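Local coordinates for major pilin backbone protein T-antigen, T13 (Streptococcus pyogenes, PDB 6BBT) that probably forms the shaft of the group A streptococcal pilus as its repeating backbone subunit, and acts as a T-antigen used in serotyping, at residues I13-I18 against V65-T70; E23-K28 against A186-G191; P27-T32 against D104-I109; I181-A186 against S231-E236; V194-D199 against Q219-A224. All blocks are in the same frame, centred on the assembly; numbering follows the deposited sequence.

From the N terminus, the chain first closes a loop at interaction 1, where strand 10-17 faces strand 62-67 beside the isopeptide site. Interaction 2 starts inside that loop and ends far beyond it, at 186-191, so the two cross; it ties the N-terminal domain to the C-terminal one. Interaction 3 shares P27 and K28 with interaction 2 and also crosses interaction 1, but closes sooner, bringing strand 29-37 against the loop 104-109. Interaction 4 crosses interaction 2, with A186 common to both, and pairs two strands of the second domain. Its loop encloses interaction 5, which joins strands 193-198 and 220-227; L182 and V194 touch between these last two contacts.

Interaction 1 of 5, residues I13-I18 against V65-T70; sequences ITKSMI and VSYDNT
The isopeptide site of the N-terminal domain, where NZ of K15 is bonded covalently to CG of N152, is lined here by V65 and Y67, which press on the stem of that lysine. CB of K15 lies 3.8 Å from CG2 of V65, and CG of K15 sits near the plane of the Y67 ring, 3.5 Å from its OH. Both side chains meet the lysine at about a right angle. CG of K15 is anti to the backbone N (chi1 175°), and a bend at chi2 (61°) then leads the rest of the chain away from V65 and Y67 toward N152 and E101, whose OE1 is hydrogen-bonded to NZ. A lysine linked to an asparagine with an acidic residue close by is the hallmark of Spy0128-like pilin domains. Strands 13-17 and 65-67 belong to different sheets of the β-sandwich: their axes are 9.3 Å apart and only 20° from parallel, and no hydrogen bond crosses between them. Side chains must therefore bridge the gap, and tyrosine is long enough to do it. M17 completes the packing, its CB approaching the Y67 ring obliquely at 3.9 Å from CZ. The phenol OH is buried against K15 and M17 on strand 13-17 and hydrogen-bonds the carbonyl O of K76, while CG2 of branched V65 lies against CB and CG of K15.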
# COMPACT_ATOMS: atom_id res chain seq x y z
N ILE A 13 -17.14 9.62 -1.05
CA ILE A 13 -16.25 8.58 -1.54
C ILE A 13 -15.80 7.74 -0.33
O ILE A 13 -15.43 8.30 0.71
CB ILE A 13 -14.96 9.15 -2.21
CG1 ILE A 13 -15.27 10.21 -3.28
CG2 ILE A 13 -14.12 8.01 -2.79
CD1 ILE A 13 -16.05 9.71 -4.49
N THR A 14 -15.84 6.42 -0.47
CA THR A 14 -15.31 5.53 0.55
C THR A 14 -14.12 4.80 -0.04
O THR A 14 -14.14 4.37 -1.18
CB THR A 14 -16.37 4.51 1.01
OG1 THR A 14 -17.39 5.21 1.73
CG2 THR A 14 -15.76 3.44 1.98
N LYS A 15 -13.07 4.69 0.76
CA LYS A 15 -11.92 3.89 0.41
C LYS A 15 -11.81 2.80 1.44
O LYS A 15 -11.79 3.09 2.63
CB LYS A 15 -10.66 4.75 0.44
CG LYS A 15 -9.37 3.99 0.21
CD LYS A 15 -9.33 3.31 -1.15
CE LYS A 15 -8.03 2.54 -1.35
NZ LYS A 15 -7.88 1.95 -2.70
N SER A 16 -11.72 1.56 0.99
CA SER A 16 -11.44 0.43 1.87
C SER A 16 -10.11 -0.17 1.46
O SER A 16 -9.90 -0.48 0.29
CB SER A 16 -12.53 -0.62 1.78
OG SER A 16 -13.77 -0.07 2.19
N MET A 17 -9.21 -0.31 2.43
CA MET A 17 -7.98 -1.06 2.23
C MET A 17 -8.23 -2.45 2.80
O MET A 17 -8.68 -2.56 3.94
CB MET A 17 -6.81 -0.41 2.97
CG MET A 17 -5.49 -1.13 2.77
SD MET A 17 -4.84 -0.85 1.12
CE MET A 17 -3.61 0.43 1.43
N ILE A 18 -7.96 -3.48 2.02
CA ILE A 18 -8.06 -4.86 2.49
C ILE A 18 -6.96 -5.02 3.55
O ILE A 18 -5.78 -4.83 3.25
CB ILE A 18 -7.87 -5.89 1.35
CG1 ILE A 18 -8.97 -5.74 0.27
CG2 ILE A 18 -7.82 -7.33 1.89
CD1 ILE A 18 -10.39 -5.82 0.79
N VAL A 65 -7.44 10.50 0.46
CA VAL A 65 -7.47 9.89 1.79
C VAL A 65 -6.03 9.44 2.06
O VAL A 65 -5.28 9.18 1.12
CB VAL A 65 -8.44 8.68 1.95
CG1 VAL A 65 -9.90 9.08 1.79
CG2 VAL A 65 -8.08 7.54 1.00
N SER A 66 -5.69 9.36 3.34
CA SER A 66 -4.32 9.07 3.76
C SER A 66 -4.33 7.91 4.70
O SER A 66 -5.20 7.85 5.58
CB SER A 66 -3.75 10.28 4.50
OG SER A 66 -3.70 11.37 3.62
N TYR A 67 -3.36 7.02 4.52
CA TYR A 67 -3.08 5.95 5.49
C TYR A 67 -1.72 6.15 6.13
O TYR A 67 -0.83 6.74 5.53
CB TYR A 67 -3.10 4.60 4.77
CG TYR A 67 -4.47 4.18 4.39
CD1 TYR A 67 -5.26 3.48 5.28
CD2 TYR A 67 -5.00 4.51 3.14
CE1 TYR A 67 -6.54 3.08 4.94
CE2 TYR A 67 -6.29 4.13 2.79
CZ TYR A 67 -7.06 3.41 3.70
OH TYR A 67 -8.34 2.99 3.38
N ASP A 68 -1.54 5.69 7.35
CA ASP A 68 -0.20 5.62 7.91
C ASP A 68 0.02 4.34 8.68
O ASP A 68 -0.90 3.52 8.82
CB ASP A 68 0.16 6.91 8.67
CG ASP A 68 -0.54 7.04 10.01
OD1 ASP A 68 -0.92 6.04 10.65
OD2 ASP A 68 -0.65 8.21 10.42
N ASN A 69 1.25 4.17 9.13
CA ASN A 69 1.67 2.92 9.77
C ASN A 69 0.90 2.56 11.04
O ASN A 69 0.86 1.41 11.43
CB ASN A 69 3.16 2.96 10.11
CG ASN A 69 4.08 3.10 8.90
OD1 ASN A 69 5.17 3.62 9.05
ND2 ASN A 69 3.66 2.66 7.71
N THR A 70 0.30 3.55 11.70
CA THR A 70 -0.52 3.29 12.88
C THR A 70 -1.93 2.79 12.56
O THR A 70 -2.66 2.39 13.47
CB THR A 70 -0.66 4.54 13.78
OG1 THR A 70 -1.37 5.56 13.09
CG2 THR A 70 0.70 5.06 14.23

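Interaction 2 of 5, residues E23-K28 against A186-G191; sequences EILMPK and ALYEKG
K28 meets A186, L187 and E189 along its length: its backbone and CB at the first two, its tip at the third. CB lies 3.3 Å from the carbonyl O of L187, close to where the backbone N of K28 donates to that same oxygen in a 2.8 Å bond. Beyond CG the chain is extended: CD passes 3.7 Å from OE2 of E189, CE continues past it at 4.0 Å, and NZ ends in a salt bridge 3.1 Å from the same OE2, coming from above the carboxylate plane. K28 is exposed, and a long, flexible lysine suits this solvent-facing edge, since its methylenes cover the acid's side while its tip meets the charge. Deeper in, Y188 brings aromatic bulk against L25 and P27 of segment 23-28. The edge of its ring, at CE1, is 3.5 Å from the carbonyl O of L25, and its OH is 3.4 Å from CB of P27, with the proline lying alongside and pointing the same way. CD1 of L187 packs 3.9 Å from CB of P27. N69 is hydrogen-bonded to the carbonyls of M26 and L187 and to the N of E189, so one asparagine side chain holds both loops. The contact joins the loop before strand 29-37 of the Spy0128-like domain to the loop before strand 193-198 of the DUF7601 domain, and so forms part of the junction between the pilin's two tandem β-rich domains.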
# COMPACT_ATOMS: atom_id res chain seq x y z
N GLU A 23 -0.54 -7.55 12.74
CA GLU A 23 0.92 -7.73 12.70
C GLU A 23 1.56 -7.11 11.46
O GLU A 23 2.77 -6.95 11.42
CB GLU A 23 1.28 -9.22 12.70
CG GLU A 23 0.91 -9.93 14.00
CD GLU A 23 1.60 -11.29 14.16
OE1 GLU A 23 2.09 -11.87 13.16
OE2 GLU A 23 1.62 -11.77 15.31
N ILE A 24 0.77 -6.84 10.43
CA ILE A 24 1.26 -6.27 9.18
C ILE A 24 1.23 -4.75 9.28
O ILE A 24 0.27 -4.15 9.84
CB ILE A 24 0.42 -6.78 7.99
CG1 ILE A 24 0.70 -8.28 7.80
CG2 ILE A 24 0.73 -5.99 6.71
CD1 ILE A 24 -0.19 -8.95 6.79
N LEU A 25 2.28 -4.12 8.78
CA LEU A 25 2.35 -2.64 8.77
C LEU A 25 1.56 -2.08 7.58
O LEU A 25 1.90 -2.36 6.44
CB LEU A 25 3.79 -2.15 8.68
CG LEU A 25 4.70 -2.27 9.88
CD1 LEU A 25 6.01 -1.54 9.58
CD2 LEU A 25 4.01 -1.72 11.13
N MET A 26 0.51 -1.30 7.87
CA MET A 26 -0.20 -0.53 6.82
C MET A 26 0.81 0.45 6.16
O MET A 26 1.56 1.13 6.89
CB MET A 26 -1.34 0.28 7.46
CG MET A 26 -2.19 1.12 6.50
SD MET A 26 -3.37 0.08 5.60
CE MET A 26 -4.62 -0.16 6.86
N PRO A 27 0.87 0.50 4.81
CA PRO A 27 1.74 1.50 4.21
C PRO A 27 1.32 2.95 4.51
O PRO A 27 0.13 3.26 4.54
CB PRO A 27 1.65 1.21 2.70
CG PRO A 27 0.42 0.39 2.52
CD PRO A 27 0.24 -0.37 3.79
N LYS A 28 2.30 3.81 4.74
CA LYS A 28 2.05 5.25 4.83
C LYS A 28 1.94 5.81 3.41
O LYS A 28 2.95 5.96 2.72
CB LYS A 28 3.12 5.97 5.64
CG LYS A 28 2.76 7.43 5.91
CD LYS A 28 3.88 8.22 6.51
CE LYS A 28 3.57 9.71 6.42
NZ LYS A 28 4.70 10.47 6.97
N ALA A 186 9.86 6.03 3.02
CA ALA A 186 8.71 6.94 3.12
C ALA A 186 7.40 6.21 3.51
O ALA A 186 6.54 6.78 4.18
CB ALA A 186 8.50 7.67 1.80
N LEU A 187 7.28 4.95 3.11
CA LEU A 187 6.09 4.15 3.39
C LEU A 187 6.09 3.48 4.76
O LEU A 187 5.02 3.25 5.31
CB LEU A 187 5.93 3.03 2.38
CG LEU A 187 5.61 3.28 0.88
CD1 LEU A 187 4.66 2.19 0.38
CD2 LEU A 187 4.99 4.62 0.60
N TYR A 188 7.27 3.11 5.26
CA TYR A 188 7.39 2.37 6.52
C TYR A 188 8.46 3.03 7.37
O TYR A 188 9.64 2.91 7.10
CB TYR A 188 7.72 0.89 6.24
CG TYR A 188 6.73 0.27 5.29
CD1 TYR A 188 5.48 -0.12 5.73
CD2 TYR A 188 7.03 0.14 3.93
CE1 TYR A 188 4.56 -0.67 4.85
CE2 TYR A 188 6.12 -0.41 3.06
CZ TYR A 188 4.88 -0.79 3.52
OH TYR A 188 3.99 -1.32 2.63
N GLU A 189 8.02 3.70 8.43
CA GLU A 189 8.82 4.65 9.16
C GLU A 189 9.55 4.03 10.35
O GLU A 189 9.15 2.98 10.89
CB GLU A 189 7.93 5.77 9.66
CG GLU A 189 7.17 6.47 8.54
CD GLU A 189 6.71 7.87 8.92
OE1 GLU A 189 6.00 8.00 9.94
OE2 GLU A 189 7.08 8.82 8.20
N LYS A 190 10.60 4.73 10.75
CA LYS A 190 11.38 4.40 11.94
C LYS A 190 10.51 4.24 13.16
O LYS A 190 9.56 4.99 13.38
CB LYS A 190 12.38 5.54 12.21
CG LYS A 190 13.34 5.32 13.36
CD LYS A 190 14.31 6.49 13.47
CE LYS A 190 15.11 6.45 14.78
NZ LYS A 190 15.92 5.21 14.99
N GLY A 191 10.84 3.24 13.97
CA GLY A 191 10.09 3.01 15.18
C GLY A 191 8.85 2.13 15.02
O GLY A 191 8.24 1.79 16.03
O HOH W 1 4.35 8.09 1.86

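Interaction 3 of 5, residues P27-T32 against D104-I109; sequences PKTTFT and DGIEGI
At one end of the N-terminal β-sandwich, a type II β-turn from I106 to I109 lies against the start of strand 29-37, and I109 carries most of the packing. Its CD1 meets CG2 of T29 tip to tip at 3.9 Å and also lies 4.0 Å from CG of P27, whose ring is turned across it. The other branch, CG2, which stands anti to the backbone N, comes to the edge of the F31 ring, 4.1 Å from CE1. The two branches of this isoleucine thus serve different neighbours. G108 takes the third position of the turn with positive phi (92°), which glycine adopts readily, and the turn is closed by I109 N to I106 O. Farther along, D104 meets the strand through water: its OD2 accepts from two waters, one 2.8 Å away that also bonds to OG1 of T30 and OG1 of T32, the other accepting from N of T32 at 2.7 Å. OD2 of D104 and the carbonyl O of T30, 3.5 Å apart, are both acceptors and cannot bond directly. I109 begins the short strand 109-110 of the facing sheet, so its side chain packs between the two sheets, at the end of the N-terminal β-sandwich that faces the second domain.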
# COMPACT_ATOMS: atom_id res chain seq x y z
N PRO A 27 0.87 0.50 4.81
CA PRO A 27 1.74 1.50 4.21
C PRO A 27 1.32 2.95 4.51
O PRO A 27 0.13 3.26 4.54
CB PRO A 27 1.65 1.21 2.70
CG PRO A 27 0.42 0.39 2.52
CD PRO A 27 0.24 -0.37 3.79
N LYS A 28 2.30 3.81 4.74
CA LYS A 28 2.05 5.25 4.83
C LYS A 28 1.94 5.81 3.41
O LYS A 28 2.95 5.96 2.72
CB LYS A 28 3.12 5.97 5.64
CG LYS A 28 2.76 7.43 5.91
CD LYS A 28 3.88 8.22 6.51
CE LYS A 28 3.57 9.71 6.42
NZ LYS A 28 4.70 10.47 6.97
N THR A 29 0.72 6.11 2.97
CA THR A 29 0.49 6.50 1.58
C THR A 29 -0.84 7.23 1.43
O THR A 29 -1.63 7.30 2.38
CB THR A 29 0.55 5.27 0.64
OG1 THR A 29 0.69 5.70 -0.73
CG2 THR A 29 -0.68 4.39 0.80
N THR A 30 -1.07 7.80 0.25
CA THR A 30 -2.36 8.46 -0.01
C THR A 30 -2.97 7.80 -1.22
O THR A 30 -2.27 7.21 -2.04
CB THR A 30 -2.21 9.97 -0.28
OG1 THR A 30 -1.38 10.15 -1.42
CG2 THR A 30 -1.58 10.65 0.91
N PHE A 31 -4.29 7.86 -1.29
CA PHE A 31 -5.00 7.53 -2.52
C PHE A 31 -5.72 8.78 -2.99
O PHE A 31 -6.28 9.51 -2.20
CB PHE A 31 -6.00 6.39 -2.29
CG PHE A 31 -5.33 5.11 -1.94
CD1 PHE A 31 -4.94 4.24 -2.94
CD2 PHE A 31 -5.02 4.81 -0.63
CE1 PHE A 31 -4.29 3.06 -2.63
CE2 PHE A 31 -4.36 3.63 -0.31
CZ PHE A 31 -3.99 2.75 -1.32
N THR A 32 -5.70 8.99 -4.30
CA THR A 32 -6.26 10.18 -4.90
C THR A 32 -7.38 9.77 -5.84
O THR A 32 -7.21 8.90 -6.69
CB THR A 32 -5.17 10.95 -5.65
OG1 THR A 32 -4.25 11.46 -4.69
CG2 THR A 32 -5.75 12.14 -6.44
N ASP A 104 -1.06 5.18 -8.45
CA ASP A 104 0.22 5.83 -8.13
C ASP A 104 1.44 4.94 -8.33
O ASP A 104 2.56 5.43 -8.22
CB ASP A 104 0.21 6.38 -6.71
CG ASP A 104 -0.88 7.40 -6.48
OD1 ASP A 104 -1.11 8.23 -7.38
OD2 ASP A 104 -1.48 7.39 -5.40
N GLY A 105 1.23 3.64 -8.56
CA GLY A 105 2.34 2.73 -8.87
C GLY A 105 3.33 2.45 -7.73
O GLY A 105 4.45 2.06 -7.98
N ILE A 106 2.90 2.64 -6.48
CA ILE A 106 3.72 2.39 -5.28
C ILE A 106 3.96 0.89 -5.15
O ILE A 106 3.05 0.14 -5.18
CB ILE A 106 3.04 2.89 -4.01
CG1 ILE A 106 2.75 4.37 -4.03
CG2 ILE A 106 3.85 2.54 -2.79
CD1 ILE A 106 3.94 5.23 -4.24
N GLU A 107 5.20 0.49 -4.91
CA GLU A 107 5.58 -0.92 -4.88
C GLU A 107 4.81 -1.65 -3.79
O GLU A 107 4.69 -1.16 -2.67
CB GLU A 107 7.10 -1.08 -4.67
N GLY A 108 4.20 -2.78 -4.16
CA GLY A 108 3.40 -3.58 -3.25
C GLY A 108 1.91 -3.28 -3.20
O GLY A 108 1.16 -4.09 -2.68
N ILE A 109 1.48 -2.15 -3.73
CA ILE A 109 0.08 -1.74 -3.61
C ILE A 109 -0.69 -2.10 -4.89
O ILE A 109 -0.18 -1.91 -5.99
CB ILE A 109 -0.01 -0.25 -3.27
CG1 ILE A 109 0.62 -0.04 -1.88
CG2 ILE A 109 -1.45 0.23 -3.31
CD1 ILE A 109 0.54 1.36 -1.34
O HOH W 2 -2.26 9.71 -4.06
O HOH W 3 -4.27 7.08 -5.64

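Interaction 4 of 5, residues I181-A186 against S231-E236; sequences ILEASA and SYKLTE
The backbone N of E183 donates to the carbonyl O of S231 over 2.7 Å, at an angle of 163°, the shortest direct polar bond between the two strands. Past it the strands part, and a water takes over: it accepts from N of S231 at 2.7 Å and donates to O of E183 at 3.0 Å. In the other direction the ladder continues through I181, whose N is 3.1 Å from O of K233 and whose O accepts from N of K233 at the same length; this O also receives a CA-H contact from Y232. The strands run antiparallel in a four-stranded sheet of the C-terminal domain, where strand 176-183 lies between strands 211-215 and 231-236, one layer of a β-sandwich. On one face I181 and K233 lie side by side. CG of K233 occupies the place between backbone N and carbonyl carbon (chi1 67°), which places it beside CG2 of I181, at 3.2 Å, tighter than usual for two carbons. The lysine then bends at chi3, and its NZ stays 4.3 Å from OE1 of E183, beyond salt-bridge range, though the opposite charges probably still attract. On the other face L182 and Y232 belong to the buried interior: CD2 of L182 packs 3.8 Å from CB of Y232. The tyrosine ring is carried onward from there toward strand 271-279, where its OH hydrogen-bonds OD2 of D271; tyrosine thus combines an apolar ring for the core with a polar tip.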
# COMPACT_ATOMS: atom_id res chain seq x y z
N ILE A 181 19.47 -4.61 10.13
CA ILE A 181 18.79 -3.33 10.23
C ILE A 181 17.82 -3.23 9.06
O ILE A 181 18.16 -3.56 7.92
CB ILE A 181 19.78 -2.15 10.33
CG1 ILE A 181 19.05 -0.81 10.36
CG2 ILE A 181 20.75 -2.15 9.18
CD1 ILE A 181 19.90 0.30 10.95
N LEU A 182 16.57 -2.87 9.36
CA LEU A 182 15.59 -2.56 8.35
C LEU A 182 15.58 -1.04 8.28
O LEU A 182 15.31 -0.39 9.28
CB LEU A 182 14.23 -3.09 8.76
CG LEU A 182 14.10 -4.56 9.13
CD1 LEU A 182 12.65 -4.85 9.42
CD2 LEU A 182 14.60 -5.48 8.02
N GLU A 183 15.93 -0.47 7.13
CA GLU A 183 16.01 1.00 7.04
C GLU A 183 14.62 1.53 6.81
O GLU A 183 13.85 0.92 6.07
CB GLU A 183 16.89 1.46 5.87
CG GLU A 183 18.28 0.88 5.82
CD GLU A 183 19.22 1.43 6.87
OE1 GLU A 183 20.37 0.95 6.88
OE2 GLU A 183 18.84 2.32 7.66
N ALA A 184 14.30 2.65 7.43
CA ALA A 184 13.04 3.33 7.16
C ALA A 184 12.94 3.79 5.69
O ALA A 184 13.95 4.07 5.03
CB ALA A 184 12.88 4.51 8.12
N SER A 185 11.72 3.77 5.16
CA SER A 185 11.38 4.34 3.86
C SER A 185 10.29 5.36 4.08
O SER A 185 9.80 5.51 5.21
CB SER A 185 10.90 3.25 2.89
OG SER A 185 9.62 2.72 3.27
N ALA A 186 9.86 6.03 3.02
CA ALA A 186 8.71 6.94 3.12
C ALA A 186 7.40 6.21 3.51
O ALA A 186 6.54 6.78 4.18
CB ALA A 186 8.50 7.67 1.80
N SER A 231 14.58 -1.29 2.56
CA SER A 231 15.92 -1.80 2.38
C SER A 231 16.43 -2.33 3.71
O SER A 231 16.06 -1.82 4.77
CB SER A 231 16.83 -0.72 1.84
OG SER A 231 16.46 -0.38 0.52
N TYR A 232 17.24 -3.37 3.65
CA TYR A 232 17.87 -3.94 4.84
C TYR A 232 19.35 -4.21 4.60
O TYR A 232 19.78 -4.34 3.46
CB TYR A 232 17.18 -5.23 5.28
CG TYR A 232 17.25 -6.37 4.28
CD1 TYR A 232 18.34 -7.25 4.26
CD2 TYR A 232 16.23 -6.58 3.35
CE1 TYR A 232 18.41 -8.30 3.35
CE2 TYR A 232 16.29 -7.62 2.44
CZ TYR A 232 17.38 -8.47 2.44
OH TYR A 232 17.43 -9.52 1.54
N LYS A 233 20.11 -4.30 5.68
CA LYS A 233 21.44 -4.84 5.57
C LYS A 233 21.73 -5.82 6.70
O LYS A 233 21.27 -5.64 7.84
CB LYS A 233 22.49 -3.75 5.46
CG LYS A 233 22.67 -2.90 6.67
CD LYS A 233 23.89 -1.99 6.54
CE LYS A 233 23.64 -0.82 5.61
NZ LYS A 233 24.53 0.34 5.94
N LEU A 234 22.44 -6.88 6.34
CA LEU A 234 22.80 -7.95 7.26
C LEU A 234 24.31 -8.01 7.33
O LEU A 234 24.97 -7.98 6.31
CB LEU A 234 22.26 -9.29 6.76
CG LEU A 234 22.57 -10.51 7.64
CD1 LEU A 234 21.87 -10.42 8.98
CD2 LEU A 234 22.20 -11.79 6.90
N THR A 235 24.84 -8.07 8.54
CA THR A 235 26.26 -8.31 8.73
C THR A 235 26.45 -9.46 9.71
O THR A 235 25.51 -9.84 10.43
CB THR A 235 26.98 -7.08 9.30
OG1 THR A 235 26.37 -6.72 10.53
CG2 THR A 235 26.88 -5.91 8.37
N GLU A 236 27.64 -10.04 9.71
CA GLU A 236 28.03 -11.05 10.68
C GLU A 236 29.35 -10.61 11.27
O GLU A 236 30.25 -10.25 10.55
CB GLU A 236 28.20 -12.44 10.03
CG GLU A 236 28.34 -13.59 11.04
CD GLU A 236 28.86 -14.89 10.41
OE1 GLU A 236 28.04 -15.76 10.05
OE2 GLU A 236 30.09 -15.04 10.28
O HOH W 4 13.93 1.32 3.11

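Interaction 5 of 5, residues V194-D199 against Q219-A224; sequences VKIIQD and QSIMLA
CG1 lies anti to the backbone N in both I196 (chi1 -172°) and I221 (chi1 -153°), and these torsions bring the two CD1 methyls to within 3.3 Å, tighter than usual for two carbons. The contact belongs to an antiparallel pair of strands, 193-198 and 220-227, in the β-sandwich of the C-terminal domain; strand 193-198 pairs on its other side with strand 201-206. I197 and M222 form the hydrogen-bonded pair: N of I197 donates to O of M222 over 2.8 Å at 168°, and N of M222 returns a longer bond of 3.2 Å to O of I197. Their side chains share the more open face. I221 lies with Q198 on the other face, where aliphatic residues fit, and I196 and L223, also buried, pack against each other, CG1 of I196 lying 3.9 Å from CG of L223. Q198 runs alongside I221, pointing the same way, with its extended chain laid against the CD1 methyl, and OE1 of Q198 comes 3.5 Å from that carbon. A glutamine serves well here because its methylenes cover the isoleucine while its OE1 accepts a hydrogen bond from the OH of Y211. At one end the chain turns a corner at A224, whose N donates to a water at 2.8 Å; this water makes weak bonds to the carbonyls of K195 and M222. At the other end a second water joins the strands, accepting from N of D199 and donating to O of S220, each at 2.8 Å.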
# COMPACT_ATOMS: atom_id res chain seq x y z
N VAL A 194 8.22 -4.87 12.89
CA VAL A 194 8.05 -5.96 11.95
C VAL A 194 8.32 -7.24 12.75
O VAL A 194 9.27 -7.32 13.55
CB VAL A 194 9.05 -5.83 10.77
CG1 VAL A 194 8.97 -7.02 9.81
CG2 VAL A 194 8.79 -4.53 9.98
N LYS A 195 7.50 -8.25 12.51
CA LYS A 195 7.62 -9.51 13.24
C LYS A 195 8.80 -10.35 12.74
O LYS A 195 9.10 -10.38 11.55
CB LYS A 195 6.34 -10.32 13.11
CG LYS A 195 5.13 -9.59 13.67
CD LYS A 195 5.21 -9.55 15.19
CE LYS A 195 4.27 -8.54 15.74
NZ LYS A 195 4.27 -8.69 17.22
N ILE A 196 9.47 -11.02 13.67
CA ILE A 196 10.50 -11.97 13.36
C ILE A 196 10.20 -13.25 14.18
O ILE A 196 9.73 -13.15 15.32
CB ILE A 196 11.89 -11.42 13.67
CG1 ILE A 196 13.00 -12.34 13.16
CG2 ILE A 196 12.12 -11.14 15.15
CD1 ILE A 196 14.36 -11.67 13.12
N ILE A 197 10.49 -14.41 13.59
CA ILE A 197 10.38 -15.68 14.31
C ILE A 197 11.78 -16.19 14.54
O ILE A 197 12.53 -16.41 13.60
CB ILE A 197 9.52 -16.72 13.57
CG1 ILE A 197 8.12 -16.13 13.37
CG2 ILE A 197 9.49 -18.04 14.37
CD1 ILE A 197 7.25 -16.89 12.39
N GLN A 198 12.11 -16.36 15.82
CA GLN A 198 13.47 -16.59 16.24
C GLN A 198 13.45 -17.62 17.37
O GLN A 198 12.76 -17.42 18.37
CB GLN A 198 14.02 -15.25 16.72
CG GLN A 198 15.36 -15.27 17.44
CD GLN A 198 15.88 -13.87 17.74
OE1 GLN A 198 15.43 -12.88 17.17
NE2 GLN A 198 16.85 -13.78 18.63
N ASP A 199 14.17 -18.72 17.17
CA ASP A 199 14.12 -19.89 18.05
C ASP A 199 12.68 -20.28 18.45
O ASP A 199 12.38 -20.50 19.62
CB ASP A 199 14.98 -19.66 19.29
CG ASP A 199 15.20 -20.96 20.09
OD1 ASP A 199 15.44 -22.02 19.48
OD2 ASP A 199 15.11 -20.90 21.34
N GLN A 219 20.67 -23.34 11.78
CA GLN A 219 19.63 -22.56 12.43
C GLN A 219 19.23 -21.43 11.49
O GLN A 219 20.06 -20.89 10.77
CB GLN A 219 20.13 -22.01 13.76
CG GLN A 219 19.04 -21.53 14.71
CD GLN A 219 19.60 -21.01 16.02
OE1 GLN A 219 20.80 -20.81 16.16
NE2 GLN A 219 18.72 -20.77 16.98
N SER A 220 17.95 -21.07 11.51
CA SER A 220 17.42 -19.97 10.70
C SER A 220 16.55 -19.03 11.52
O SER A 220 16.09 -19.35 12.61
CB SER A 220 16.61 -20.50 9.52
OG SER A 220 15.52 -21.28 9.98
N ILE A 221 16.34 -17.84 10.97
CA ILE A 221 15.41 -16.86 11.50
C ILE A 221 14.53 -16.46 10.30
O ILE A 221 14.98 -16.59 9.15
CB ILE A 221 16.23 -15.73 12.16
CG1 ILE A 221 15.47 -15.05 13.26
CG2 ILE A 221 16.80 -14.74 11.14
CD1 ILE A 221 16.36 -14.15 14.10
N MET A 222 13.28 -16.06 10.52
CA MET A 222 12.43 -15.61 9.41
C MET A 222 11.56 -14.42 9.79
O MET A 222 10.98 -14.38 10.87
CB MET A 222 11.52 -16.73 8.87
CG MET A 222 10.78 -16.31 7.59
SD MET A 222 9.46 -17.41 7.03
CE MET A 222 8.97 -18.11 8.59
N LEU A 223 11.49 -13.46 8.88
CA LEU A 223 10.57 -12.34 8.98
C LEU A 223 9.54 -12.67 7.93
O LEU A 223 9.84 -12.58 6.74
CB LEU A 223 11.28 -11.01 8.70
CG LEU A 223 12.44 -10.69 9.65
CD1 LEU A 223 13.76 -11.08 9.00
CD2 LEU A 223 12.49 -9.22 10.06
N ALA A 224 8.33 -13.05 8.35
CA ALA A 224 7.34 -13.64 7.42
C ALA A 224 6.36 -12.65 6.80
O ALA A 224 5.67 -12.99 5.84
CB ALA A 224 6.56 -14.75 8.12
O HOH W 5 7.84 -13.35 11.13
O HOH W 6 16.22 -18.75 15.31